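Local coordinates for protein putative phosphomethylpyrimidine kinase (Bacteroides thetaiotaomicron, PDB 3MBH) that probably phosphorylates pyridoxal and related forms of vitamin B6 with ATP, and binds pyridoxal in its pocket, at residues 39-44 and 65-70; 79-84 and 97-102; 115-120 and 216-221; 125-130 and 150-155. All blocks are in the same frame, centred on the assembly; numbering follows the deposited sequence.

Contact 1. Residues 39-44 and 65-70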
loop_
_atom_site.group_PDB
_atom_site.type_symbol
_atom_site.label_atom_id
_atom_site.label_comp_id
_atom_site.label_asym_id
_atom_site.label_seq_id
_atom_site.Cartn_x
_atom_site.Cartn_y
_atom_site.Cartn_z
ATOM N N CYS A 39 16.870 -3.920 -20.468
ATOM C CA CYS A 39 17.264 -4.666 -21.650
ATOM C C CYS A 39 18.738 -4.988 -21.509
ATOM O O CYS A 39 19.612 -4.135 -21.765
ATOM C CB CYS A 39 17.016 -3.858 -22.892
ATOM S SG CYS A 39 15.315 -3.526 -23.227
ATOM N N PRO A 40 19.044 -6.231 -21.129
ATOM C CA PRO A 40 20.439 -6.595 -20.867
ATOM C C PRO A 40 21.317 -6.725 -22.125
ATOM O O PRO A 40 20.889 -7.358 -23.123
ATOM C CB PRO A 40 20.344 -7.961 -20.186
ATOM C CG PRO A 40 18.989 -8.506 -20.601
ATOM C CD PRO A 40 18.099 -7.318 -20.831
ATOM N N LEU A 41 22.492 -6.097 -22.051
ATOM C CA LEU A 41 23.628 -6.323 -22.949
ATOM C C LEU A 41 24.702 -6.971 -22.078
ATOM O O LEU A 41 25.499 -6.286 -21.482
ATOM C CB LEU A 41 24.163 -5.022 -23.518
ATOM C CG LEU A 41 25.266 -5.160 -24.582
ATOM C CD1 LEU A 41 24.772 -6.025 -25.742
ATOM C CD2 LEU A 41 25.719 -3.760 -25.042
ATOM N N PRO A 42 24.696 -8.305 -21.988
ATOM C CA PRO A 42 25.496 -8.998 -21.010
ATOM C C PRO A 42 26.984 -9.025 -21.378
ATOM O O PRO A 42 27.321 -9.259 -22.528
ATOM C CB PRO A 42 24.888 -10.413 -21.000
ATOM C CG PRO A 42 24.333 -10.576 -22.404
ATOM C CD PRO A 42 23.824 -9.223 -22.757
ATOM N N THR A 43 27.845 -8.707 -20.404
ATOM C CA THR A 43 29.284 -8.544 -20.622
ATOM C C THR A 43 30.056 -9.840 -20.405
ATOM O O THR A 43 31.191 -9.989 -20.912
ATOM C CB THR A 43 29.826 -7.459 -19.712
ATOM O OG1 THR A 43 29.560 -7.828 -18.341
ATOM C CG2 THR A 43 29.132 -6.036 -20.046
ATOM N N ALA A 44 29.445 -10.752 -19.660
ATOM C CA ALA A 44 30.080 -11.984 -19.206
ATOM C C ALA A 44 29.015 -12.839 -18.546
ATOM O O ALA A 44 28.010 -12.314 -18.098
ATOM C CB ALA A 44 31.220 -11.728 -18.198
ATOM N N PRO A 65 28.849 -7.055 -30.048
ATOM C CA PRO A 65 28.573 -6.391 -31.336
ATOM C C PRO A 65 27.425 -7.054 -32.111
ATOM O O PRO A 65 26.689 -6.386 -32.847
ATOM C CB PRO A 65 29.914 -6.506 -32.117
ATOM C CG PRO A 65 30.959 -6.715 -30.992
ATOM C CD PRO A 65 30.219 -7.582 -29.980
ATOM N N LYS A 66 27.287 -8.367 -31.961
ATOM C CA LYS A 66 26.228 -9.096 -32.674
ATOM C C LYS A 66 24.859 -8.699 -32.127
ATOM O O LYS A 66 23.907 -8.475 -32.916
ATOM C CB LYS A 66 26.458 -10.605 -32.543
ATOM C CG LYS A 66 27.770 -11.074 -33.213
ATOM C CD LYS A 66 27.917 -12.598 -33.049
ATOM C CE LYS A 66 29.141 -13.113 -33.708
ATOM N NZ LYS A 66 29.355 -14.479 -33.251
ATOM N N ILE A 67 24.775 -8.532 -30.806
ATOM C CA ILE A 67 23.557 -8.067 -30.163
ATOM C C ILE A 67 23.246 -6.610 -30.567
ATOM O O ILE A 67 22.138 -6.298 -30.999
ATOM C CB ILE A 67 23.632 -8.202 -28.628
ATOM C CG1 ILE A 67 23.634 -9.691 -28.223
ATOM C CG2 ILE A 67 22.473 -7.475 -27.981
ATOM C CD1 ILE A 67 24.119 -9.918 -26.721
ATOM N N ILE A 68 24.226 -5.721 -30.439
ATOM C CA ILE A 68 24.055 -4.313 -30.863
ATOM C C ILE A 68 23.518 -4.233 -32.307
ATOM O O ILE A 68 22.576 -3.459 -32.602
ATOM C CB ILE A 68 25.370 -3.569 -30.682
ATOM C CG1 ILE A 68 25.679 -3.440 -29.174
ATOM C CG2 ILE A 68 25.360 -2.170 -31.381
ATOM C CD1 ILE A 68 27.153 -3.005 -28.837
ATOM N N ALA A 69 24.030 -5.079 -33.194
ATOM C CA ALA A 69 23.652 -5.028 -34.582
ATOM C C ALA A 69 22.172 -5.345 -34.759
ATOM O O ALA A 69 21.497 -4.676 -35.563
ATOM C CB ALA A 69 24.513 -5.961 -35.448
ATOM N N GLU A 70 21.667 -6.313 -33.977
ATOM C CA GLU A 70 20.252 -6.658 -34.037
ATOM C C GLU A 70 19.427 -5.525 -33.465
ATOM O O GLU A 70 18.360 -5.198 -33.991
ATOM C CB GLU A 70 19.945 -7.946 -33.259
ATOM C CG GLU A 70 20.605 -9.188 -33.797
ATOM C CD GLU A 70 20.275 -9.438 -35.256
ATOM O OE1 GLU A 70 19.106 -9.346 -35.623
ATOM O OE2 GLU A 70 21.197 -9.730 -36.053
#
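Leu41 and Ile67 make the tight centre of this contact. Leu41 CD1 comes within 3.5 Å of Ile67 CG2 and also lies near Ile67 CB. The two side chains lie alongside each other, running opposite ways. Leu41 reaches this place because CG is anti to the backbone N (chi1 -174°), which sends the forked end to the helix. The second methyl takes the next residue of helix 64-73: Leu41 CD2 lies 4.1 Å from Ile68 CD1. The fork thus straddles two helix residues. Pro42 adds a lighter touch, with its ring atom CD 4.0 Å from Ile67 CD1. No hydrogen bond crosses here, and the contact rests on apolar packing alone. An alanine in place of Leu41 would probably open a gap beside Ile67 CG2 and leave the end of Ile68 with less to pack against. The solvent side of the helix is loose by comparison. Lys66 and Ala69 are exposed there and add almost nothing to the contact with residues 39-44. Glu70 makes a salt bridge with Lys73 and lies by Ser47 of a second subunit. Behind the contact, Leu41 packs on Val13 of strand 9-17, the parallel neighbour of strand 37-40. Ile67 also touches Ser56 of the second subunit, and Pro40 touches Thr25 of that subunit, so the assembly interface lies close by. Ile68 leans on helix 91-102, so helix 64-73 lies beside both helix 91-102 and the end of strand 37-40.

Contact 2. Residues 79-84 and 97-102; sequences DAIYTG and DFIKDF
Ile81 projects from strand 80-83 into three residues at the end of helix 91-102, and no hydrogen bond joins the two segments. The strand and helix axes come within 10.0 Å and run antiparallel, at 171°, as expected for the first half of a beta-alpha-beta crossover. The helix segment begins with Asp97, which binds zinc in a structure of this protein but has none on this chain, and which takes no part in the packing. Phe98 follows and makes the closest contact. Its CE2 lies 3.7 Å from Ile81 CG2, with the methyl coming obliquely to the ring. Phe98 CG is anti to the backbone N (chi1 173°), which swings the ring toward the end of Ile81. Ile99 comes next, its CG1 4.2 Å from Ile81 CG2. One turn after Phe98, Phe102 meets Ile81 through its CB, 4.0 Å from Ile81 CD1. Phe98 CE1 sits 3.4 Å above the Phe102 ring plane, toward its rim. An alanine at Ile81 would probably leave a gap between sheet and helix and the Phe98 ring without its partner on strand 80-83. Beyond the pair, Ile81 and Ile99 both pack on Ile109 of strand 108-111, which completes the beta-alpha-beta unit. On the far flank, Phe102 reaches Trp71 of helix 64-73, while Ile81 also touches Val13 of strand 9-17.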
loop_
_atom_site.group_PDB
_atom_site.type_symbol
_atom_site.label_atom_id
_atom_site.label_comp_id
_atom_site.label_asym_id
_atom_site.label_seq_id
_atom_site.Cartn_x
_atom_site.Cartn_y
_atom_site.Cartn_z
ATOM N N ASP A 79 16.070 4.979 -23.312
ATOM C CA ASP A 79 15.958 6.218 -22.534
ATOM C C ASP A 79 17.166 6.374 -21.643
ATOM O O ASP A 79 17.517 7.486 -21.240
ATOM C CB ASP A 79 14.677 6.172 -21.748
ATOM C CG ASP A 79 13.471 5.993 -22.672
ATOM O OD1 ASP A 79 13.174 6.977 -23.343
ATOM O OD2 ASP A 79 12.899 4.867 -22.793
ATOM N N ALA A 80 17.831 5.256 -21.359
ATOM C CA ALA A 80 19.040 5.314 -20.590
ATOM C C ALA A 80 19.934 4.156 -20.910
ATOM O O ALA A 80 19.464 3.159 -21.400
ATOM C CB ALA A 80 18.734 5.349 -19.117
ATOM N N ILE A 81 21.230 4.328 -20.652
ATOM C CA ILE A 81 22.241 3.277 -20.785
ATOM C C ILE A 81 23.049 3.296 -19.487
ATOM O O ILE A 81 23.539 4.349 -19.050
ATOM C CB ILE A 81 23.215 3.481 -21.974
ATOM C CG1 ILE A 81 22.426 3.559 -23.280
ATOM C CG2 ILE A 81 24.316 2.345 -21.984
ATOM C CD1 ILE A 81 23.209 3.893 -24.523
ATOM N N TYR A 82 23.145 2.105 -18.872
ATOM C CA TYR A 82 23.723 1.977 -17.546
ATOM C C TYR A 82 24.704 0.842 -17.603
ATOM O O TYR A 82 24.322 -0.328 -17.775
ATOM C CB TYR A 82 22.582 1.743 -16.529
ATOM C CG TYR A 82 22.941 1.212 -15.160
ATOM C CD1 TYR A 82 24.210 1.381 -14.616
ATOM C CD2 TYR A 82 21.977 0.593 -14.367
ATOM C CE1 TYR A 82 24.530 0.850 -13.396
ATOM C CE2 TYR A 82 22.291 0.080 -13.125
ATOM C CZ TYR A 82 23.542 0.231 -12.625
ATOM O OH TYR A 82 23.896 -0.278 -11.392
ATOM N N THR A 83 25.956 1.177 -17.347
ATOM C CA THR A 83 27.024 0.226 -17.458
ATOM C C THR A 83 27.626 -0.097 -16.115
ATOM O O THR A 83 27.660 0.747 -15.213
ATOM C CB THR A 83 28.171 0.743 -18.411
ATOM O OG1 THR A 83 28.989 1.719 -17.743
ATOM C CG2 THR A 83 27.606 1.310 -19.652
ATOM N N GLY A 84 28.182 -1.305 -16.011
ATOM C CA GLY A 84 28.920 -1.720 -14.831
ATOM C C GLY A 84 30.080 -2.651 -15.152
ATOM O O GLY A 84 31.034 -2.301 -15.946
ATOM N N ASP A 97 31.208 3.131 -28.302
ATOM C CA ASP A 97 30.503 3.233 -29.599
ATOM C C ASP A 97 29.006 3.015 -29.480
ATOM O O ASP A 97 28.238 3.656 -30.190
ATOM C CB ASP A 97 31.082 2.242 -30.615
ATOM C CG ASP A 97 32.423 2.699 -31.163
ATOM O OD1 ASP A 97 32.740 3.886 -30.996
ATOM O OD2 ASP A 97 33.170 1.884 -31.746
ATOM N N PHE A 98 28.600 2.114 -28.578
ATOM C CA PHE A 98 27.217 1.841 -28.315
ATOM C C PHE A 98 26.525 3.086 -27.783
ATOM O O PHE A 98 25.490 3.482 -28.319
ATOM C CB PHE A 98 27.085 0.682 -27.332
ATOM C CG PHE A 98 25.688 0.421 -26.876
ATOM C CD1 PHE A 98 24.700 0.119 -27.775
ATOM C CD2 PHE A 98 25.356 0.510 -25.531
ATOM C CE1 PHE A 98 23.392 -0.131 -27.344
ATOM C CE2 PHE A 98 24.054 0.264 -25.085
ATOM C CZ PHE A 98 23.059 -0.044 -25.998
ATOM N N ILE A 99 27.150 3.732 -26.803
ATOM C CA ILE A 99 26.659 4.971 -26.236
ATOM C C ILE A 99 26.592 6.061 -27.318
ATOM O O ILE A 99 25.584 6.767 -27.431
ATOM C CB ILE A 99 27.540 5.449 -25.071
ATOM C CG1 ILE A 99 27.397 4.480 -23.915
ATOM C CG2 ILE A 99 27.141 6.889 -24.654
ATOM C CD1 ILE A 99 28.504 4.571 -22.874
ATOM N N LYS A 100 27.636 6.155 -28.141
ATOM C CA LYS A 100 27.641 7.151 -29.207
ATOM C C LYS A 100 26.450 6.954 -30.143
ATOM O O LYS A 100 25.759 7.916 -30.500
ATOM C CB LYS A 100 28.927 7.115 -30.003
ATOM C CG LYS A 100 29.066 8.248 -31.071
ATOM C CD LYS A 100 30.290 8.039 -31.957
ATOM C CE LYS A 100 30.408 6.602 -32.457
ATOM N NZ LYS A 100 31.274 6.493 -33.690
ATOM N N ASP A 101 26.201 5.711 -30.530
ATOM C CA ASP A 101 25.162 5.414 -31.502
ATOM C C ASP A 101 23.741 5.396 -30.931
ATOM O O ASP A 101 22.768 5.532 -31.683
ATOM C CB ASP A 101 25.439 4.068 -32.146
ATOM C CG ASP A 101 26.708 4.073 -33.018
ATOM O OD1 ASP A 101 27.252 5.137 -33.345
ATOM O OD2 ASP A 101 27.183 2.979 -33.342
ATOM N N PHE A 102 23.597 5.175 -29.630
ATOM C CA PHE A 102 22.250 5.014 -29.088
ATOM C C PHE A 102 21.823 6.147 -28.192
ATOM O O PHE A 102 20.708 6.159 -27.649
ATOM C CB PHE A 102 22.113 3.668 -28.357
ATOM C CG PHE A 102 21.871 2.508 -29.280
ATOM C CD1 PHE A 102 22.897 1.950 -30.000
ATOM C CD2 PHE A 102 20.604 1.987 -29.449
ATOM C CE1 PHE A 102 22.669 0.855 -30.852
ATOM C CE2 PHE A 102 20.374 0.909 -30.303
ATOM C CZ PHE A 102 21.415 0.336 -30.986
#

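Contact 3. Residues 115-120 and 216-221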
loop_
_atom_site.group_PDB
_atom_site.type_symbol
_atom_site.label_atom_id
_atom_site.label_comp_id
_atom_site.label_asym_id
_atom_site.label_seq_id
_atom_site.Cartn_x
_atom_site.Cartn_y
_atom_site.Cartn_z
ATOM N N LEU A 115 35.723 -1.587 -10.882
ATOM C CA LEU A 115 37.135 -1.991 -10.970
ATOM C C LEU A 115 37.674 -2.723 -9.745
ATOM O O LEU A 115 38.574 -3.568 -9.870
ATOM C CB LEU A 115 38.016 -0.784 -11.203
ATOM C CG LEU A 115 37.847 0.008 -12.506
ATOM C CD1 LEU A 115 38.519 1.353 -12.321
ATOM C CD2 LEU A 115 38.376 -0.833 -13.724
ATOM N N GLY A 116 37.130 -2.401 -8.577
ATOM C CA GLY A 116 37.633 -2.940 -7.329
ATOM C C GLY A 116 37.000 -2.334 -6.086
ATOM O O GLY A 116 36.083 -1.516 -6.155
ATOM N N ASP A 117 37.477 -2.761 -4.936
ATOM C CA ASP A 117 36.979 -2.253 -3.665
ATOM C C ASP A 117 38.013 -2.668 -2.637
ATOM O O ASP A 117 38.898 -3.477 -2.925
ATOM C CB ASP A 117 35.628 -2.865 -3.303
ATOM C CG ASP A 117 34.802 -1.984 -2.355
ATOM O OD1 ASP A 117 35.314 -0.987 -1.783
ATOM O OD2 ASP A 117 33.623 -2.313 -2.196
ATOM N N ASN A 118 37.886 -2.085 -1.453
ATOM C CA ASN A 118 38.813 -2.285 -0.359
ATOM C C ASN A 118 40.226 -2.083 -0.748
ATOM O O ASN A 118 41.063 -2.818 -0.301
ATOM C CB ASN A 118 38.682 -3.689 0.212
ATOM C CG ASN A 118 37.293 -3.992 0.773
ATOM O OD1 ASN A 118 36.680 -4.973 0.369
ATOM N ND2 ASN A 118 36.828 -3.216 1.755
ATOM N N GLY A 119 40.514 -1.115 -1.602
ATOM C CA GLY A 119 41.883 -0.801 -1.932
ATOM C C GLY A 119 42.536 -1.756 -2.914
ATOM O O GLY A 119 43.723 -1.695 -3.092
ATOM N N ARG A 120 41.784 -2.623 -3.578
ATOM C CA ARG A 120 42.387 -3.573 -4.505
ATOM C C ARG A 120 41.495 -3.681 -5.730
ATOM O O ARG A 120 40.294 -3.501 -5.617
ATOM C CB ARG A 120 42.428 -4.975 -3.849
ATOM C CG ARG A 120 43.235 -5.054 -2.578
ATOM C CD ARG A 120 43.245 -6.477 -2.009
ATOM N NE ARG A 120 41.883 -7.008 -1.792
ATOM C CZ ARG A 120 41.198 -6.941 -0.639
ATOM N NH1 ARG A 120 41.722 -6.367 0.456
ATOM N NH2 ARG A 120 39.971 -7.455 -0.578
ATOM N N LEU A 216 28.493 -0.425 6.217
ATOM C CA LEU A 216 29.765 -0.623 5.560
ATOM C C LEU A 216 29.500 -1.431 4.274
ATOM O O LEU A 216 29.425 -2.662 4.320
ATOM C CB LEU A 216 30.696 -1.370 6.517
ATOM C CG LEU A 216 31.026 -0.610 7.808
ATOM C CD1 LEU A 216 31.845 -1.496 8.830
ATOM C CD2 LEU A 216 31.777 0.731 7.510
ATOM N N PRO A 217 29.383 -0.740 3.123
ATOM C CA PRO A 217 28.934 -1.353 1.881
ATOM C C PRO A 217 29.881 -2.407 1.350
ATOM O O PRO A 217 29.437 -3.371 0.720
ATOM C CB PRO A 217 28.862 -0.168 0.894
ATOM C CG PRO A 217 29.720 0.868 1.495
ATOM C CD PRO A 217 29.615 0.700 2.965
ATOM N N ALA A 218 31.151 -2.247 1.671
ATOM C CA ALA A 218 32.220 -3.127 1.199
ATOM C C ALA A 218 32.081 -4.521 1.801
ATOM O O ALA A 218 32.581 -5.464 1.252
ATOM C CB ALA A 218 33.571 -2.549 1.578
ATOM N N HIS A 219 31.420 -4.645 2.953
ATOM C CA HIS A 219 31.129 -5.971 3.518
ATOM C C HIS A 219 30.128 -6.788 2.678
ATOM O O HIS A 219 30.012 -7.996 2.897
ATOM C CB HIS A 219 30.571 -5.830 4.924
ATOM C CG HIS A 219 31.577 -5.368 5.916
ATOM N ND1 HIS A 219 31.350 -5.419 7.272
ATOM C CD2 HIS A 219 32.824 -4.863 5.759
ATOM C CE1 HIS A 219 32.415 -4.965 7.915
ATOM N NE2 HIS A 219 33.321 -4.616 7.017
ATOM N N TYR A 220 29.392 -6.149 1.760
ATOM C CA TYR A 220 28.337 -6.834 0.973
ATOM C C TYR A 220 28.533 -6.594 -0.529
ATOM O O TYR A 220 28.093 -5.563 -1.045
ATOM C CB TYR A 220 26.928 -6.391 1.373
ATOM C CG TYR A 220 26.673 -6.497 2.853
ATOM C CD1 TYR A 220 26.184 -7.637 3.397
ATOM C CD2 TYR A 220 26.938 -5.433 3.687
ATOM C CE1 TYR A 220 25.994 -7.742 4.790
ATOM C CE2 TYR A 220 26.768 -5.525 4.988
ATOM C CZ TYR A 220 26.266 -6.665 5.545
ATOM O OH TYR A 220 26.107 -6.699 6.891
ATOM N N PRO A 221 29.129 -7.572 -1.229
ATOM C CA PRO A 221 29.410 -7.464 -2.629
ATOM C C PRO A 221 28.142 -7.122 -3.383
ATOM O O PRO A 221 27.061 -7.614 -3.016
ATOM C CB PRO A 221 29.873 -8.869 -2.986
ATOM C CG PRO A 221 30.539 -9.318 -1.722
ATOM C CD PRO A 221 29.495 -8.900 -0.730
#
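This is a small surface contact in which the tip of a beta hairpin, at Asp117 and Asn118, rests against Ala218 of a short 3-10 segment. The hairpin joins strands 116-117 and 120-121 through a type I' turn from Asp117 to Arg120. The 3-10 segment follows strand 207-213 and leads toward helix 223-236, which carries Asp225 of the pyridoxal pocket. The contact itself is no part of that pocket, though the Asp117 side chain comes within about 7 Å of the bound pyridoxal. Ala218 is the one residue of its segment that does the touching. Asp117 OD2 lies 3.8 Å from Ala218 CB, and Asn118 ND2 is nearer, 3.3 Å from the same methyl. No hydrogen bond links the segments; the polar side chains meet the methyl by van der Waals contact. Within the turn, Arg120 N bonds to Asp117 O at 3.1 Å. From outside, Gly119 N bonds to Thr148 OG1, and on the strand before the turn Gly116 O accepts from Asn146 ND2. With chi1 at -156°, the Asp117 carboxylate points back toward the next peptide. There Asn118 N donates to Asp117 OD1 at 2.8 Å, on the anti side and 34° out of the carboxylate plane.

Contact 4. Residues 125-130 and 150-155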
loop_
_atom_site.group_PDB
_atom_site.type_symbol
_atom_site.label_atom_id
_atom_site.label_comp_id
_atom_site.label_asym_id
_atom_site.label_seq_id
_atom_site.Cartn_x
_atom_site.Cartn_y
_atom_site.Cartn_z
ATOM N N PHE A 125 41.334 -8.304 -12.757
ATOM C CA PHE A 125 41.471 -6.967 -13.312
ATOM C C PHE A 125 42.916 -6.519 -13.135
ATOM O O PHE A 125 43.559 -6.884 -12.174
ATOM C CB PHE A 125 40.489 -5.980 -12.619
ATOM C CG PHE A 125 39.075 -6.065 -13.116
ATOM C CD1 PHE A 125 38.619 -7.157 -13.810
ATOM C CD2 PHE A 125 38.183 -5.041 -12.872
ATOM C CE1 PHE A 125 37.311 -7.215 -14.243
ATOM C CE2 PHE A 125 36.889 -5.104 -13.307
ATOM C CZ PHE A 125 36.443 -6.196 -13.981
ATOM N N ASP A 126 43.451 -5.792 -14.113
ATOM C CA ASP A 126 44.781 -5.191 -14.059
ATOM C C ASP A 126 44.709 -3.772 -14.628
ATOM O O ASP A 126 43.623 -3.240 -14.885
ATOM C CB ASP A 126 45.790 -6.043 -14.869
ATOM C CG ASP A 126 45.422 -6.124 -16.362
ATOM O OD1 ASP A 126 44.604 -5.271 -16.832
ATOM O OD2 ASP A 126 45.914 -7.046 -17.068
HETATM N N MSE A 127 45.858 -3.143 -14.823
HETATM C CA MSE A 127 45.843 -1.754 -15.173
HETATM C C MSE A 127 45.224 -1.494 -16.560
HETATM O O MSE A 127 44.827 -0.392 -16.814
HETATM C CB MSE A 127 47.226 -1.116 -15.054
HETATM C CG MSE A 127 47.778 -0.946 -13.618
HETATM SE SE MSE A 127 46.545 -0.047 -12.443
HETATM C CE MSE A 127 46.667 1.738 -13.249
ATOM N N GLU A 128 45.143 -2.497 -17.446
ATOM C CA GLU A 128 44.522 -2.256 -18.755
ATOM C C GLU A 128 43.038 -1.961 -18.615
ATOM O O GLU A 128 42.484 -1.061 -19.252
ATOM C CB GLU A 128 44.665 -3.462 -19.668
ATOM C CG GLU A 128 45.881 -3.586 -20.363
ATOM C CD GLU A 128 46.434 -2.290 -20.940
ATOM O OE1 GLU A 128 45.748 -1.602 -21.716
ATOM O OE2 GLU A 128 47.614 -2.005 -20.635
HETATM N N MSE A 129 42.374 -2.727 -17.770
HETATM C CA MSE A 129 40.992 -2.449 -17.458
HETATM C C MSE A 129 40.880 -1.037 -16.853
HETATM O O MSE A 129 40.004 -0.270 -17.260
HETATM C CB MSE A 129 40.410 -3.511 -16.529
HETATM C CG MSE A 129 39.000 -3.282 -16.240
HETATM SE SE MSE A 129 37.836 -3.757 -17.856
HETATM C CE MSE A 129 38.791 -5.282 -18.305
ATOM N N VAL A 130 41.793 -0.658 -15.968
ATOM C CA VAL A 130 41.738 0.674 -15.352
ATOM C C VAL A 130 41.914 1.774 -16.407
ATOM O O VAL A 130 41.086 2.668 -16.502
ATOM C CB VAL A 130 42.795 0.840 -14.279
ATOM C CG1 VAL A 130 42.710 2.187 -13.715
ATOM C CG2 VAL A 130 42.597 -0.215 -13.115
ATOM N N LEU A 150 37.865 5.529 -7.382
ATOM C CA LEU A 150 38.203 6.932 -7.574
ATOM C C LEU A 150 39.697 7.113 -7.752
ATOM O O LEU A 150 40.159 7.855 -8.638
ATOM C CB LEU A 150 37.759 7.799 -6.390
ATOM C CG LEU A 150 38.405 9.212 -6.396
ATOM C CD1 LEU A 150 37.583 10.139 -7.216
ATOM C CD2 LEU A 150 38.565 9.699 -5.054
ATOM N N PHE A 151 40.468 6.496 -6.875
ATOM C CA PHE A 151 41.910 6.703 -6.958
ATOM C C PHE A 151 42.493 5.983 -8.196
ATOM O O PHE A 151 43.372 6.528 -8.854
ATOM C CB PHE A 151 42.579 6.294 -5.656
ATOM C CG PHE A 151 42.326 7.261 -4.536
ATOM C CD1 PHE A 151 42.869 8.534 -4.575
ATOM C CD2 PHE A 151 41.548 6.916 -3.469
ATOM C CE1 PHE A 151 42.624 9.430 -3.574
ATOM C CE2 PHE A 151 41.296 7.824 -2.438
ATOM C CZ PHE A 151 41.826 9.066 -2.501
ATOM N N TYR A 152 41.947 4.822 -8.568
ATOM C CA TYR A 152 42.349 4.178 -9.837
ATOM C C TYR A 152 42.040 5.083 -11.048
ATOM O O TYR A 152 42.877 5.270 -11.917
ATOM C CB TYR A 152 41.689 2.814 -9.994
ATOM C CG TYR A 152 42.444 1.722 -9.251
ATOM C CD1 TYR A 152 43.763 1.388 -9.603
ATOM C CD2 TYR A 152 41.856 1.027 -8.195
ATOM C CE1 TYR A 152 44.444 0.372 -8.902
ATOM C CE2 TYR A 152 42.536 0.059 -7.490
ATOM C CZ TYR A 152 43.822 -0.261 -7.845
ATOM O OH TYR A 152 44.467 -1.259 -7.147
ATOM N N LEU A 153 40.873 5.716 -11.056
ATOM C CA LEU A 153 40.503 6.607 -12.153
ATOM C C LEU A 153 41.396 7.848 -12.210
ATOM O O LEU A 153 41.786 8.259 -13.294
ATOM C CB LEU A 153 39.054 7.032 -12.073
ATOM C CG LEU A 153 38.046 5.935 -12.368
ATOM C CD1 LEU A 153 36.631 6.289 -11.971
ATOM C CD2 LEU A 153 38.145 5.554 -13.852
ATOM N N LEU A 154 41.730 8.428 -11.054
ATOM C CA LEU A 154 42.601 9.597 -11.017
ATOM C C LEU A 154 44.108 9.250 -11.128
ATOM O O LEU A 154 44.929 10.150 -11.222
ATOM C CB LEU A 154 42.332 10.384 -9.745
ATOM C CG LEU A 154 40.961 11.049 -9.645
ATOM C CD1 LEU A 154 40.843 11.809 -8.358
ATOM C CD2 LEU A 154 40.719 11.985 -10.815
ATOM N N ASP A 155 44.457 7.961 -11.110
ATOM C CA ASP A 155 45.835 7.505 -11.171
ATOM C C ASP A 155 46.612 8.129 -10.025
ATOM O O ASP A 155 47.614 8.778 -10.244
ATOM C CB ASP A 155 46.473 7.855 -12.532
ATOM C CG ASP A 155 47.751 7.064 -12.825
ATOM O OD1 ASP A 155 47.786 5.829 -12.586
ATOM O OD2 ASP A 155 48.719 7.673 -13.352
#
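Tyr152 O takes a hydrogen bond from Asp155 N at 3.2 Å and another from Arg134 NH2, and it also has Val130 CG1 lying 3.6 Å away. The first bond belongs to a Schellman motif: Asp155 ends helix 147-154 with positive phi (57°). Arg134, one turn beyond Val130, also forms a salt bridge with Asp155 OD1, so a single guanidinium ties down both the carbonyl and the carboxylate. Its charge probably steadies this helix end. Between the helices the packing is apolar. Val130 CG1 lies 3.9 Å from Tyr152 CB, while Val130 CG2 approaches the Tyr152 ring obliquely at CD1. Selenomethionine Met127 reaches the far part of the same ring. Its chain bends at both chi2 and chi3, and this puts Met127 SE 4.1 Å from Tyr152 CE1, a Met-aromatic contact. Selenium sits 5.2 Å from the ring centroid and 70° off the ring normal. Asp126 caps the start of helix 127-136: its OD1 accepts from Glu128 N at 2.9 Å, from above the carboxylate plane. The contact is partly buried. Val130 and Tyr152 both pack on Leu121 of strand 120-121, Leu153 touches Met133 farther along helix 127-136, and Leu150 and Leu154 turn to helix 164-176.

In the fold
Contacts 1 and 2 are buried and purely apolar. They meet where Ile68 packs on Phe98 and Phe102, so helices 64-73 and 91-102 sit side by side against the same sheet. Contacts 3 and 4 lie nearer solvent and use more polar groups. Contact 3 is a surface touch of a hairpin tip, with no bond between its segments. Contact 4 is partly buried and joins two helices, with Arg134 binding the end of one to the other. These two also meet: Leu115 packs on Phe125, Met129 and Val130, and Arg120 lies by the Tyr152 hydroxyl. Contacts 2 and 3 lie on opposite sides of the chain's centre, about 25 Å apart between centres.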